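Long-range contact in ribonuclease VapC (Caulobacter crescentus, PDB 5K8J), which is a PIN-domain toxin of a toxin-antitoxin system and probably acts as a magnesium-dependent ribonuclease: residues Ile31-Val45 against Arg56-Asp70. Numbering follows the deposited sequence.
Sequences ILLSIISRVELEGGV and RSRLDVMLKVLPVLD
Glu42 on helix 35-45 reaches Arg56 on helix 49-65, whose 56-65 part runs nearly antiparallel to it (159°). From CB the chain leads to CG, set beside the backbone N (chi1 -66°); a bend at chi2 (-76°) then turns the carboxylate toward the facing helix. There CD lies 4.0 Å from Leu59 CD2. OE1 takes both end nitrogens of Arg56, NH1 at 2.8 Å nearly along the C-O axis and NH2 from the syn side but well out of the carboxylate plane. OE2 accepts from Arg38 NE (2.9 Å) on its anti lone pair and from NH2 as well, and touches Leu63 CD1. The buried carboxylate's charge is probably well balanced, and Asp60 extends the network through Arg56 NH2. Leu63 forks at CG, so CD1 can lie against Arg38 while CD2 meets Leu33 CD2 at 3.7 Å. Beyond it the strands pair in parallel, Leu33 N bonding Pro67 O (3.0 Å) and Leu33 O accepting from Leu69 N (2.8 Å). Pro67 has no N-H to offer; its CD rests against Ile31 O and its CG packs on Leu32 CD2. Together these pieces form a right-handed crossover of the PIN-domain sheet: strand 31-34 lies between 68-69 and 3-5, helix 7-15 packs on Leu33 and Leu41, and Asp77 of the second subunit pairs with Arg38.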
loop_
_atom_site.group_PDB
_atom_site.type_symbol
_atom_site.label_atom_id
_atom_site.label_comp_id
_atom_site.label_asym_id
_atom_site.label_seq_id
_atom_site.Cartn_x
_atom_site.Cartn_y
_atom_site.Cartn_z
ATOM N N ILE B 31 -6.562 24.007 8.141
ATOM C CA ILE B 31 -7.370 24.176 6.937
ATOM C C ILE B 31 -6.535 23.770 5.732
ATOM O O ILE B 31 -5.470 24.352 5.481
ATOM C CB ILE B 31 -7.874 25.620 6.838
ATOM C CG1 ILE B 31 -8.814 25.867 8.032
ATOM C CG2 ILE B 31 -8.582 25.835 5.514
ATOM C CD1 ILE B 31 -9.341 27.251 8.125
ATOM N N LEU B 32 -7.013 22.776 4.997
ATOM C CA LEU B 32 -6.254 22.128 3.934
ATOM C C LEU B 32 -6.959 22.346 2.610
ATOM O O LEU B 32 -8.184 22.360 2.547
ATOM C CB LEU B 32 -6.120 20.623 4.190
ATOM C CG LEU B 32 -5.730 20.190 5.600
ATOM C CD1 LEU B 32 -5.657 18.663 5.678
ATOM C CD2 LEU B 32 -4.402 20.801 6.029
ATOM N N LEU B 33 -6.179 22.507 1.554
ATOM C CA LEU B 33 -6.688 22.660 0.200
ATOM C C LEU B 33 -6.232 21.468 -0.640
ATOM O O LEU B 33 -5.033 21.160 -0.678
ATOM C CB LEU B 33 -6.147 23.958 -0.414
ATOM C CG LEU B 33 -6.790 24.377 -1.729
ATOM C CD1 LEU B 33 -8.247 24.760 -1.525
ATOM C CD2 LEU B 33 -6.014 25.556 -2.288
ATOM N N SER B 34 -7.163 20.861 -1.375
ATOM C CA SER B 34 -6.804 19.806 -2.326
ATOM C C SER B 34 -6.127 20.392 -3.565
ATOM O O SER B 34 -6.544 21.429 -4.078
ATOM C CB SER B 34 -8.059 19.076 -2.753
ATOM O OG SER B 34 -7.765 18.277 -3.877
ATOM N N ILE B 35 -5.099 19.696 -4.068
ATOM C CA ILE B 35 -4.477 20.071 -5.340
ATOM C C ILE B 35 -5.502 20.056 -6.466
ATOM O O ILE B 35 -5.352 20.776 -7.458
ATOM C CB ILE B 35 -3.293 19.136 -5.627
ATOM C CG1 ILE B 35 -2.399 19.692 -6.763
ATOM C CG2 ILE B 35 -3.757 17.731 -6.005
ATOM C CD1 ILE B 35 -1.505 20.759 -6.334
ATOM N N ILE B 36 -6.525 19.215 -6.361
ATOM C CA ILE B 36 -7.569 19.183 -7.375
ATOM C C ILE B 36 -8.346 20.490 -7.354
ATOM O O ILE B 36 -8.625 21.085 -8.401
ATOM C CB ILE B 36 -8.505 17.964 -7.180
ATOM C CG1 ILE B 36 -7.709 16.648 -7.140
ATOM C CG2 ILE B 36 -9.541 17.945 -8.272
ATOM C CD1 ILE B 36 -6.759 16.422 -8.331
ATOM N N SER B 37 -8.665 21.002 -6.159
ATOM C CA SER B 37 -9.240 22.336 -6.070
ATOM C C SER B 37 -8.298 23.394 -6.632
ATOM O O SER B 37 -8.751 24.356 -7.273
ATOM C CB SER B 37 -9.581 22.684 -4.616
ATOM O OG SER B 37 -10.474 21.755 -4.036
ATOM N N ARG B 38 -6.999 23.275 -6.356
ATOM C CA ARG B 38 -6.049 24.204 -6.952
ATOM C C ARG B 38 -6.203 24.222 -8.472
ATOM O O ARG B 38 -6.294 25.292 -9.070
ATOM C CB ARG B 38 -4.603 23.874 -6.558
ATOM C CG ARG B 38 -3.616 24.783 -7.246
ATOM C CD ARG B 38 -2.161 24.677 -6.796
ATOM N NE ARG B 38 -1.410 25.470 -7.770
ATOM C CZ ARG B 38 -0.162 25.252 -8.163
ATOM N NH1 ARG B 38 0.581 24.324 -7.598
ATOM N NH2 ARG B 38 0.360 25.996 -9.135
ATOM N N VAL B 39 -6.287 23.057 -9.107
ATOM C CA VAL B 39 -6.438 23.018 -10.562
ATOM C C VAL B 39 -7.678 23.792 -10.986
ATOM O O VAL B 39 -7.658 24.567 -11.956
ATOM C CB VAL B 39 -6.490 21.566 -11.061
ATOM C CG1 VAL B 39 -6.995 21.488 -12.492
ATOM C CG2 VAL B 39 -5.083 20.970 -10.960
ATOM N N GLU B 40 -8.782 23.562 -10.294
ATOM C CA GLU B 40 -10.010 24.264 -10.628
ATOM C C GLU B 40 -9.859 25.760 -10.415
ATOM O O GLU B 40 -10.311 26.551 -11.256
ATOM C CB GLU B 40 -11.170 23.690 -9.816
ATOM C CG GLU B 40 -11.462 22.229 -10.084
ATOM C CD GLU B 40 -12.724 21.803 -9.343
ATOM O OE1 GLU B 40 -13.818 22.155 -9.853
ATOM O OE2 GLU B 40 -12.610 21.227 -8.214
ATOM N N LEU B 41 -9.208 26.169 -9.312
ATOM C CA LEU B 41 -9.004 27.593 -8.994
ATOM C C LEU B 41 -8.106 28.269 -10.018
ATOM O O LEU B 41 -8.337 29.436 -10.390
ATOM C CB LEU B 41 -8.401 27.724 -7.594
ATOM C CG LEU B 41 -9.369 27.406 -6.457
ATOM C CD1 LEU B 41 -8.647 27.029 -5.177
ATOM C CD2 LEU B 41 -10.283 28.606 -6.203
ATOM N N GLU B 42 -7.053 27.567 -10.450
ATOM C CA GLU B 42 -6.125 28.110 -11.440
ATOM C C GLU B 42 -6.842 28.356 -12.755
ATOM O O GLU B 42 -6.664 29.403 -13.387
ATOM C CB GLU B 42 -4.966 27.133 -11.660
ATOM C CG GLU B 42 -4.029 26.904 -10.470
ATOM C CD GLU B 42 -3.049 28.019 -10.192
ATOM O OE1 GLU B 42 -3.212 29.122 -10.748
ATOM O OE2 GLU B 42 -2.100 27.786 -9.393
ATOM N N GLY B 43 -7.649 27.390 -13.192
ATOM C CA GLY B 43 -8.397 27.574 -14.427
ATOM C C GLY B 43 -9.350 28.743 -14.342
ATOM O O GLY B 43 -9.470 29.531 -15.285
ATOM N N GLY B 44 -10.034 28.889 -13.200
ATOM C CA GLY B 44 -10.988 29.970 -13.033
ATOM C C GLY B 44 -10.379 31.360 -13.127
ATOM O O GLY B 44 -11.040 32.305 -13.561
ATOM N N VAL B 45 -9.112 31.506 -12.742
ATOM C CA VAL B 45 -8.455 32.799 -12.887
ATOM C C VAL B 45 -8.611 33.321 -14.314
ATOM O O VAL B 45 -8.828 34.512 -14.526
ATOM C CB VAL B 45 -6.966 32.688 -12.504
ATOM C CG1 VAL B 45 -6.170 33.954 -12.943
ATOM C CG2 VAL B 45 -6.821 32.454 -11.035
ATOM N N ARG B 56 -6.060 36.263 -9.786
ATOM C CA ARG B 56 -4.688 35.789 -9.694
ATOM C C ARG B 56 -4.050 36.205 -8.376
ATOM O O ARG B 56 -3.420 35.378 -7.699
ATOM C CB ARG B 56 -3.881 36.373 -10.868
ATOM C CG ARG B 56 -2.396 36.005 -10.905
ATOM C CD ARG B 56 -2.193 34.588 -11.378
ATOM N NE ARG B 56 -2.278 33.651 -10.265
ATOM C CZ ARG B 56 -2.564 32.360 -10.369
ATOM N NH1 ARG B 56 -2.875 31.816 -11.540
ATOM N NH2 ARG B 56 -2.588 31.613 -9.281
ATOM N N SER B 57 -4.135 37.498 -8.042
ATOM C CA SER B 57 -3.459 38.001 -6.849
ATOM C C SER B 57 -4.041 37.377 -5.584
ATOM O O SER B 57 -3.294 37.032 -4.663
ATOM C CB SER B 57 -3.531 39.531 -6.783
ATOM O OG SER B 57 -4.858 40.015 -6.744
ATOM N N ARG B 58 -5.370 37.233 -5.524
ATOM C CA ARG B 58 -6.010 36.677 -4.333
ATOM C C ARG B 58 -5.758 35.180 -4.229
ATOM O O ARG B 58 -5.507 34.667 -3.133
ATOM C CB ARG B 58 -7.510 37.000 -4.347
ATOM C CG ARG B 58 -7.747 38.538 -4.268
ATOM C CD ARG B 58 -9.187 38.948 -4.488
ATOM N NE ARG B 58 -9.992 38.299 -3.483
ATOM C CZ ARG B 58 -10.293 38.807 -2.297
ATOM N NH1 ARG B 58 -9.925 40.037 -1.949
ATOM N NH2 ARG B 58 -10.988 38.063 -1.456
ATOM N N LEU B 59 -5.779 34.461 -5.353
ATOM C CA LEU B 59 -5.439 33.051 -5.295
ATOM C C LEU B 59 -3.994 32.872 -4.870
ATOM O O LEU B 59 -3.679 31.949 -4.106
ATOM C CB LEU B 59 -5.701 32.369 -6.640
ATOM C CG LEU B 59 -5.353 30.870 -6.720
ATOM C CD1 LEU B 59 -6.100 30.058 -5.664
ATOM C CD2 LEU B 59 -5.640 30.286 -8.120
ATOM N N ASP B 60 -3.109 33.763 -5.322
ATOM C CA ASP B 60 -1.701 33.626 -4.982
ATOM C C ASP B 60 -1.492 33.757 -3.478
ATOM O O ASP B 60 -0.747 32.967 -2.890
ATOM C CB ASP B 60 -0.851 34.646 -5.744
ATOM C CG ASP B 60 -0.661 34.276 -7.218
ATOM O OD1 ASP B 60 -0.213 35.192 -7.957
ATOM O OD2 ASP B 60 -0.962 33.139 -7.606
ATOM N N VAL B 61 -2.189 34.687 -2.827
ATOM C CA VAL B 61 -2.066 34.790 -1.368
ATOM C C VAL B 61 -2.611 33.532 -0.695
ATOM O O VAL B 61 -1.999 33.007 0.239
ATOM C CB VAL B 61 -2.727 36.081 -0.825
ATOM C CG1 VAL B 61 -2.089 37.321 -1.444
ATOM C CG2 VAL B 61 -4.185 36.121 -1.073
HETATM N N MSE B 62 -3.733 32.997 -1.174
HETATM C CA MSE B 62 -4.264 31.746 -0.621
HETATM C C MSE B 62 -3.298 30.595 -0.749
HETATM O O MSE B 62 -3.130 29.788 0.172
HETATM C CB MSE B 62 -5.576 31.359 -1.298
HETATM C CG MSE B 62 -6.663 32.385 -1.116
HETATM SE SE MSE B 62 -8.210 31.919 -2.156
HETATM C CE MSE B 62 -8.483 30.265 -1.233
ATOM N N LEU B 63 -2.712 30.442 -1.933
ATOM C CA LEU B 63 -1.815 29.317 -2.143
ATOM C C LEU B 63 -0.512 29.477 -1.383
ATOM O O LEU B 63 0.143 28.482 -1.077
ATOM C CB LEU B 63 -1.516 29.152 -3.631
ATOM C CG LEU B 63 -2.707 28.743 -4.499
ATOM C CD1 LEU B 63 -2.278 28.620 -5.956
ATOM C CD2 LEU B 63 -3.310 27.443 -4.067
ATOM N N LYS B 64 -0.122 30.696 -1.058
ATOM C CA LYS B 64 1.071 30.880 -0.242
ATOM C C LYS B 64 0.826 30.369 1.176
ATOM O O LYS B 64 1.658 29.647 1.740
ATOM C CB LYS B 64 1.480 32.348 -0.231
ATOM C CG LYS B 64 2.723 32.635 0.589
ATOM C CD LYS B 64 3.107 34.112 0.492
ATOM C CE LYS B 64 3.875 34.603 1.724
ATOM N NZ LYS B 64 4.041 36.095 1.742
ATOM N N VAL B 65 -0.337 30.671 1.738
ATOM C CA VAL B 65 -0.607 30.373 3.148
ATOM C C VAL B 65 -1.126 28.956 3.349
ATOM O O VAL B 65 -0.736 28.280 4.308
ATOM C CB VAL B 65 -1.607 31.387 3.713
ATOM C CG1 VAL B 65 -1.943 31.049 5.153
ATOM C CG2 VAL B 65 -1.020 32.791 3.623
ATOM N N LEU B 66 -2.050 28.533 2.522
ATOM C CA LEU B 66 -2.753 27.284 2.772
ATOM C C LEU B 66 -1.894 26.106 2.351
ATOM O O LEU B 66 -1.268 26.127 1.280
ATOM C CB LEU B 66 -4.069 27.215 2.013
ATOM C CG LEU B 66 -5.112 28.253 2.430
ATOM C CD1 LEU B 66 -6.350 28.073 1.595
ATOM C CD2 LEU B 66 -5.477 28.173 3.921
ATOM N N PRO B 67 -1.844 25.062 3.165
ATOM C CA PRO B 67 -1.139 23.861 2.742
ATOM C C PRO B 67 -1.980 23.045 1.770
ATOM O O PRO B 67 -3.200 22.946 1.914
ATOM C CB PRO B 67 -0.923 23.115 4.061
ATOM C CG PRO B 67 -2.097 23.486 4.853
ATOM C CD PRO B 67 -2.371 24.934 4.533
ATOM N N VAL B 68 -1.327 22.501 0.744
ATOM C CA VAL B 68 -1.995 21.785 -0.344
ATOM C C VAL B 68 -1.754 20.276 -0.216
ATOM O O VAL B 68 -0.614 19.817 -0.009
ATOM C CB VAL B 68 -1.535 22.336 -1.698
ATOM C CG1 VAL B 68 -2.051 21.492 -2.827
ATOM C CG2 VAL B 68 -2.044 23.771 -1.839
ATOM N N LEU B 69 -2.833 19.510 -0.362
ATOM C CA LEU B 69 -2.812 18.051 -0.346
ATOM C C LEU B 69 -2.681 17.539 -1.763
ATOM O O LEU B 69 -3.597 17.716 -2.576
ATOM C CB LEU B 69 -4.112 17.464 0.200
ATOM C CG LEU B 69 -4.387 17.547 1.666
ATOM C CD1 LEU B 69 -5.864 17.152 1.914
ATOM C CD2 LEU B 69 -3.432 16.613 2.390
ATOM N N ASP B 70 -1.588 16.854 -2.055
ATOM C CA ASP B 70 -1.436 16.236 -3.362
ATOM C C ASP B 70 -2.316 15.002 -3.483
ATOM O O ASP B 70 -2.753 14.432 -2.483
ATOM C CB ASP B 70 0.029 15.873 -3.610
ATOM C CG ASP B 70 0.908 17.100 -3.819
ATOM O OD1 ASP B 70 0.348 18.203 -4.009
ATOM O OD2 ASP B 70 2.140 16.962 -3.794
#